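Local coordinates for protein AlkZ (Streptomyces sahachiroi, PDB 5UUJ) that belongs to the AlkZ-like family of DNA glycosylases, within the helix-turn-helix clan, at residues S160-G163 / S164-K167; P239-R242 / K243-G246; G246-G249 / D250-E254. All blocks are in the same frame, centred on the assembly; numbering follows the deposited sequence.

Contact 1. Residues S160-G163 / S164-K167; sequences SGWG and SVLK
Leu-166 lies over one face of the Trp-162 indole, one helical turn further on, the two side chains crossing at about a right angle. Its CD2 methyl sits 3.9 Å from the centroid of the five-membered ring of Trp-162, a CH-pi contact 27° off the ring normal, and Leu-166 CB lies over the same face, offset toward the rim near CE2 and CZ2. The leucine reaches this place with CG between its own backbone N and carbonyl carbon (chi1 66°), a rotamer that turns the branch back along the helix toward the tryptophan. Val-165 meets the indole obliquely and more loosely, its CG1 4.4 Å from Trp-162 CZ3. Beneath, Gly-161 takes the N-cap position, and its carbonyl O accepts two N-H groups: Val-165 N, 3.2 Å away and in the carbonyl plane, and Ser-164 N, which approaches from above that plane. Leu-166 N follows with a bond of 3.0 Å to Trp-162 O. On another side of the helix Lys-167 runs extended past the carbonyl of Gly-163, with CE 3.3 Å from Gly-163 O, and carries its NZ to a hydrogen bond with Gly-81 O. Phe-187 meets the indole with its plane nearly perpendicular, and Arg-138 and Leu-141 of helix 138-146 pack on it. With two first-turn amides satisfied by Gly-161 O, the buried indole meets the Leu-166 side chain through apolar CH-pi and dispersion contact.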
loop_
_atom_site.group_PDB
_atom_site.type_symbol
_atom_site.label_atom_id
_atom_site.label_comp_id
_atom_site.label_asym_id
_atom_site.label_seq_id
_atom_site.Cartn_x
_atom_site.Cartn_y
_atom_site.Cartn_z
ATOM N N SER A 160 23.816 1.019 10.538
ATOM C CA SER A 160 23.632 2.162 9.648
ATOM C C SER A 160 22.671 1.857 8.498
ATOM O O SER A 160 21.958 2.745 8.032
ATOM C CB SER A 160 24.983 2.618 9.088
ATOM O OG SER A 160 25.581 1.601 8.304
ATOM N N GLY A 161 22.652 0.602 8.050
ATOM C CA GLY A 161 21.835 0.199 6.916
ATOM C C GLY A 161 20.801 -0.864 7.249
ATOM O O GLY A 161 20.462 -1.690 6.401
ATOM N N TRP A 162 20.291 -0.843 8.477
ATOM C CA TRP A 162 19.294 -1.822 8.901
ATOM C C TRP A 162 18.037 -1.748 8.037
ATOM O O TRP A 162 17.434 -2.772 7.714
ATOM C CB TRP A 162 18.913 -1.618 10.370
ATOM C CG TRP A 162 17.950 -2.650 10.858
ATOM C CD1 TRP A 162 16.710 -2.433 11.383
ATOM C CD2 TRP A 162 18.138 -4.070 10.846
ATOM N NE1 TRP A 162 16.118 -3.631 11.709
ATOM C CE2 TRP A 162 16.974 -4.652 11.386
ATOM C CE3 TRP A 162 19.182 -4.908 10.432
ATOM C CZ2 TRP A 162 16.824 -6.032 11.526
ATOM C CZ3 TRP A 162 19.030 -6.277 10.572
ATOM C CH2 TRP A 162 17.860 -6.825 11.115
ATOM N N GLY A 163 17.655 -0.529 7.667
ATOM C CA GLY A 163 16.447 -0.304 6.895
ATOM C C GLY A 163 16.437 -1.051 5.576
ATOM O O GLY A 163 15.383 -1.459 5.092
ATOM N N SER A 164 17.619 -1.232 4.996
ATOM C CA SER A 164 17.750 -1.914 3.716
ATOM C C SER A 164 17.891 -3.429 3.895
ATOM O O SER A 164 17.328 -4.211 3.129
ATOM C CB SER A 164 18.955 -1.359 2.953
ATOM O OG SER A 164 19.079 -1.974 1.684
ATOM N N VAL A 165 18.638 -3.833 4.916
ATOM C CA VAL A 165 18.956 -5.239 5.134
ATOM C C VAL A 165 17.763 -6.030 5.672
ATOM O O VAL A 165 17.667 -7.237 5.458
ATOM C CB VAL A 165 20.153 -5.376 6.111
ATOM C CG1 VAL A 165 20.417 -6.833 6.479
ATOM C CG2 VAL A 165 21.400 -4.761 5.499
ATOM N N LEU A 166 16.851 -5.351 6.359
ATOM C CA LEU A 166 15.714 -6.025 6.979
ATOM C C LEU A 166 14.659 -6.454 5.962
ATOM O O LEU A 166 13.821 -7.306 6.253
ATOM C CB LEU A 166 15.069 -5.115 8.037
ATOM C CG LEU A 166 14.376 -3.826 7.567
ATOM C CD1 LEU A 166 12.945 -4.069 7.111
ATOM C CD2 LEU A 166 14.379 -2.773 8.667
ATOM N N LYS A 167 14.683 -5.859 4.774
ATOM C CA LYS A 167 13.585 -6.043 3.829
ATOM C C LYS A 167 13.489 -7.471 3.275
ATOM O O LYS A 167 12.392 -8.027 3.210
ATOM C CB LYS A 167 13.703 -5.022 2.695
ATOM C CG LYS A 167 13.543 -3.596 3.196
ATOM C CD LYS A 167 13.327 -2.589 2.083
ATOM C CE LYS A 167 13.180 -1.190 2.665
ATOM N NZ LYS A 167 12.849 -0.175 1.641
#

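Contact 2. Residues P239-R242 / K243-G246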
loop_
_atom_site.group_PDB
_atom_site.type_symbol
_atom_site.label_atom_id
_atom_site.label_comp_id
_atom_site.label_asym_id
_atom_site.label_seq_id
_atom_site.Cartn_x
_atom_site.Cartn_y
_atom_site.Cartn_z
ATOM N N PRO A 239 8.652 -12.674 -18.567
ATOM C CA PRO A 239 8.095 -13.981 -18.942
ATOM C C PRO A 239 7.276 -14.623 -17.818
ATOM O O PRO A 239 6.243 -15.239 -18.079
ATOM C CB PRO A 239 9.341 -14.818 -19.251
ATOM C CG PRO A 239 10.362 -13.831 -19.669
ATOM C CD PRO A 239 10.091 -12.583 -18.878
ATOM N N LYS A 240 7.741 -14.472 -16.582
ATOM C CA LYS A 240 7.045 -15.030 -15.426
ATOM C C LYS A 240 5.671 -14.380 -15.257
ATOM O O LYS A 240 4.676 -15.065 -15.015
ATOM C CB LYS A 240 7.893 -14.850 -14.160
ATOM C CG LYS A 240 7.235 -15.321 -12.871
ATOM C CD LYS A 240 7.123 -16.837 -12.811
ATOM C CE LYS A 240 8.385 -17.475 -12.245
ATOM N NZ LYS A 240 8.271 -18.961 -12.198
ATOM N N LEU A 241 5.623 -13.058 -15.391
ATOM C CA LEU A 241 4.367 -12.314 -15.318
ATOM C C LEU A 241 3.369 -12.773 -16.376
ATOM O O LEU A 241 2.170 -12.877 -16.110
ATOM C CB LEU A 241 4.625 -10.821 -15.490
ATOM C CG LEU A 241 5.342 -10.134 -14.333
ATOM C CD1 LEU A 241 5.888 -8.790 -14.780
ATOM C CD2 LEU A 241 4.398 -9.970 -13.157
ATOM N N ARG A 242 3.871 -13.032 -17.577
ATOM C CA ARG A 242 3.030 -13.475 -18.678
ATOM C C ARG A 242 2.359 -14.803 -18.340
ATOM O O ARG A 242 1.174 -14.993 -18.607
ATOM C CB ARG A 242 3.856 -13.606 -19.960
ATOM C CG ARG A 242 3.079 -14.146 -21.151
ATOM C CD ARG A 242 3.981 -14.340 -22.358
ATOM N NE ARG A 242 4.265 -13.077 -23.037
ATOM C CZ ARG A 242 4.983 -12.973 -24.150
ATOM N NH1 ARG A 242 5.502 -14.053 -24.718
ATOM N NH2 ARG A 242 5.183 -11.783 -24.698
ATOM N N LYS A 243 3.122 -15.717 -17.748
ATOM C CA LYS A 243 2.594 -17.019 -17.364
ATOM C C LYS A 243 1.558 -16.886 -16.248
ATOM O O LYS A 243 0.512 -17.533 -16.287
ATOM C CB LYS A 243 3.723 -17.948 -16.916
ATOM C CG LYS A 243 3.315 -19.413 -16.842
ATOM C CD LYS A 243 3.592 -20.020 -15.471
ATOM C CE LYS A 243 5.082 -20.099 -15.168
ATOM N NZ LYS A 243 5.337 -20.662 -13.812
ATOM N N TRP A 244 1.854 -16.050 -15.257
ATOM C CA TRP A 244 0.946 -15.840 -14.133
ATOM C C TRP A 244 -0.432 -15.396 -14.604
ATOM O O TRP A 244 -1.447 -15.965 -14.203
ATOM C CB TRP A 244 1.513 -14.800 -13.169
ATOM C CG TRP A 244 2.648 -15.294 -12.334
ATOM C CD1 TRP A 244 3.065 -16.587 -12.190
ATOM C CD2 TRP A 244 3.517 -14.499 -11.522
ATOM N NE1 TRP A 244 4.139 -16.643 -11.335
ATOM C CE2 TRP A 244 4.437 -15.374 -10.912
ATOM C CE3 TRP A 244 3.606 -13.130 -11.251
ATOM C CZ2 TRP A 244 5.434 -14.924 -10.050
ATOM C CZ3 TRP A 244 4.597 -12.686 -10.394
ATOM C CH2 TRP A 244 5.499 -13.580 -9.805
ATOM N N PHE A 245 -0.463 -14.374 -15.452
ATOM C CA PHE A 245 -1.717 -13.862 -15.981
ATOM C C PHE A 245 -2.349 -14.847 -16.959
ATOM O O PHE A 245 -3.567 -15.017 -16.976
ATOM C CB PHE A 245 -1.496 -12.509 -16.659
ATOM C CG PHE A 245 -1.446 -11.357 -15.698
ATOM C CD1 PHE A 245 -0.360 -11.186 -14.858
ATOM C CD2 PHE A 245 -2.488 -10.448 -15.631
ATOM C CE1 PHE A 245 -0.314 -10.130 -13.970
ATOM C CE2 PHE A 245 -2.446 -9.386 -14.744
ATOM C CZ PHE A 245 -1.359 -9.231 -13.911
ATOM N N GLY A 246 -1.515 -15.504 -17.757
ATOM C CA GLY A 246 -1.996 -16.427 -18.765
ATOM C C GLY A 246 -2.651 -17.659 -18.174
ATOM O O GLY A 246 -3.669 -18.128 -18.678
#
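Lys-240 lays its aliphatic chain over one face of the Trp-244 indole, one turn along the helix. CG of Lys-240 is 3.7 Å from the centroid of the six-membered ring of Trp-244, a CH-pi contact displaced toward the rim, while CD approaches the pyrrole nitrogen, 3.3 Å from Trp-244 NE1. Bends at chi2 (70°) and chi3 (86°) fold the lysine over the ring instead of letting it run straight out. Lys-243 travels alongside Lys-240 and points the same way, bringing NZ of Lys-243 to 3.8 Å from NZ of Lys-240. Both ammonium groups gather at Asp-205, whose OD1 forms a salt bridge with Lys-240, takes a hydrogen bond from Trp-244 NE1 and makes a long, weak ion pair with Lys-243. One carboxylate oxygen therefore helps fix both the folded lysine and the rotation of the indole. Leu-241 comes to the ring obliquely, its CD2 3.8 Å from Trp-244 CE3. The backbone is regular alpha helix, with successive i to i+4 bonds such as Phe-245 N to Leu-241 O at 3.1 Å; the same Leu-241 O lies near the plane of the Phe-245 ring, at its edge. The buried side of this amphipathic helix, 238-248, faces several others: Trp-244 and Phe-245 pack on helix 204-219, Leu-241 and Phe-245 on helix 224-232, and Trp-244 also reaches Leu-97 and Asn-100 of helix 91-100.

Contact 3. Residues G246-G249 / D250-E254; sequences GDMG and DELTE
Glu-251 N donates to Met-248 O at 3.2 Å, and Leu-252 N to Gly-249 O at 3.1 Å, two successive i to i+3 bonds that turn the chain out of the helix. Both are fairly straight at the hydrogen, 157° and 166°, yet each donor stands above the plane of the carbonyl it meets, off the lone pairs. A third bond of the same spacing, Gly-249 N to Gly-246 O at 3.1 Å, precedes them, so the helix tightens as it ends. Gly-249 is the first residue to leave helical angles. Its positive phi of 62° is a conformation that favours glycine, and it redirects the chain into the short 3-10 segment at Asp-250 and Glu-251. The arrangement is a helix-to-strand connection: helix 238-248 passes through this turn into strand 252-257, the middle strand of a small three-stranded sheet. Asp-250 O receives a hydrogen bond from the hydroxyl of Thr-266, and backbone bonding between Glu-251 and Thr-266 ties the turn to the chain just beyond strand 260-265.

Outside this polar frame lie the side chains. Selenomethionine Met-248, bent at chi3, swings its CE methyl to 3.8 Å from Leu-252 CD2, the two side chains crossing obliquely. The Glu-251 side chain crosses that of Met-248 at about a right angle: Glu-251 CB rests 3.3 Å from Met-248 O, and the carboxylate OE1 of Glu-251 is 3.9 Å from Met-248 CE, a van der Waals neighbour of the methyl. Helix 204-219 covers this apolar pair, with Ile-212 and Lys-213 against Met-248 and Leu-216 against Leu-252, while Leu-265 of strand 260-265 also touches Leu-252.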
loop_
_atom_site.group_PDB
_atom_site.type_symbol
_atom_site.label_atom_id
_atom_site.label_comp_id
_atom_site.label_asym_id
_atom_site.label_seq_id
_atom_site.Cartn_x
_atom_site.Cartn_y
_atom_site.Cartn_z
ATOM N N GLY A 246 -1.515 -15.504 -17.757
ATOM C CA GLY A 246 -1.996 -16.427 -18.765
ATOM C C GLY A 246 -2.651 -17.659 -18.174
ATOM O O GLY A 246 -3.669 -18.128 -18.678
ATOM N N ASP A 247 -2.069 -18.179 -17.100
ATOM C CA ASP A 247 -2.570 -19.397 -16.471
ATOM C C ASP A 247 -3.910 -19.178 -15.778
ATOM O O ASP A 247 -4.612 -20.135 -15.458
ATOM C CB ASP A 247 -1.556 -19.937 -15.460
ATOM C CG ASP A 247 -0.312 -20.502 -16.122
ATOM O OD1 ASP A 247 -0.331 -20.729 -17.349
ATOM O OD2 ASP A 247 0.686 -20.729 -15.407
HETATM N N MSE A 248 -4.269 -17.923 -15.540
HETATM C CA MSE A 248 -5.559 -17.628 -14.938
HETATM C C MSE A 248 -6.675 -17.828 -15.962
HETATM O O MSE A 248 -7.805 -18.141 -15.597
HETATM C CB MSE A 248 -5.581 -16.207 -14.374
HETATM C CG MSE A 248 -4.682 -16.027 -13.160
HETATM SE SE MSE A 248 -4.675 -14.209 -12.456
HETATM C CE MSE A 248 -6.446 -14.189 -11.641
ATOM N N GLY A 249 -6.350 -17.670 -17.243
ATOM C CA GLY A 249 -7.301 -17.932 -18.312
ATOM C C GLY A 249 -8.527 -17.041 -18.265
ATOM O O GLY A 249 -8.414 -15.826 -18.108
ATOM N N ASP A 250 -9.704 -17.647 -18.390
ATOM C CA ASP A 250 -10.948 -16.886 -18.469
ATOM C C ASP A 250 -11.412 -16.378 -17.101
ATOM O O ASP A 250 -12.526 -15.872 -16.970
ATOM C CB ASP A 250 -12.053 -17.727 -19.130
ATOM C CG ASP A 250 -12.238 -19.086 -18.477
ATOM O OD1 ASP A 250 -11.912 -19.233 -17.281
ATOM O OD2 ASP A 250 -12.717 -20.011 -19.170
ATOM N N GLU A 251 -10.562 -16.512 -16.086
ATOM C CA GLU A 251 -10.776 -15.810 -14.822
ATOM C C GLU A 251 -10.581 -14.311 -15.035
ATOM O O GLU A 251 -11.031 -13.494 -14.231
ATOM C CB GLU A 251 -9.823 -16.314 -13.735
ATOM C CG GLU A 251 -10.469 -17.197 -12.686
ATOM C CD GLU A 251 -9.453 -18.070 -11.970
ATOM O OE1 GLU A 251 -8.316 -17.599 -11.753
ATOM O OE2 GLU A 251 -9.785 -19.227 -11.637
ATOM N N LEU A 252 -9.891 -13.965 -16.120
ATOM C CA LEU A 252 -9.687 -12.572 -16.510
ATOM C C LEU A 252 -10.484 -12.250 -17.767
ATOM O O LEU A 252 -10.730 -13.125 -18.594
ATOM C CB LEU A 252 -8.204 -12.280 -16.764
ATOM C CG LEU A 252 -7.213 -12.563 -15.636
ATOM C CD1 LEU A 252 -5.801 -12.213 -16.085
ATOM C CD2 LEU A 252 -7.579 -11.794 -14.381
ATOM N N THR A 253 -10.870 -10.985 -17.899
ATOM C CA THR A 253 -11.534 -10.484 -19.093
ATOM C C THR A 253 -10.760 -9.279 -19.599
ATOM O O THR A 253 -10.329 -8.438 -18.808
ATOM C CB THR A 253 -13.006 -10.091 -18.812
ATOM O OG1 THR A 253 -13.772 -11.269 -18.533
ATOM C CG2 THR A 253 -13.624 -9.367 -20.003
ATOM N N GLU A 254 -10.574 -9.199 -20.911
ATOM C CA GLU A 254 -9.877 -8.067 -21.505
ATOM C C GLU A 254 -10.851 -6.920 -21.743
ATOM O O GLU A 254 -11.913 -7.107 -22.340
ATOM C CB GLU A 254 -9.196 -8.463 -22.816
ATOM C CG GLU A 254 -8.379 -7.332 -23.429
ATOM C CD GLU A 254 -7.612 -7.757 -24.666
ATOM O OE1 GLU A 254 -8.251 -7.981 -25.716
ATOM O OE2 GLU A 254 -6.368 -7.862 -24.589
#

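From the N terminus, contact 1 comes first, at the start of helix 162-172, where Leu-166 and Lys-167 also touch Trp-77 of strand 74-77. It closes well before contact 2 opens, and their centres are 31 Å apart, with nearest atoms about 16 Å apart. Contacts 2 and 3 follow each other on helix 238-248, share Gly-246 and have centres 11 Å apart; Phe-245 O of contact 2 packs 3.7 Å from Leu-252 CD1 of contact 3. None of the three nests within or crosses another, and none closes a long loop. Helix 204-219 lies against both later contacts, so helix 238-248 and the start of strand 252-257 share one neighbour.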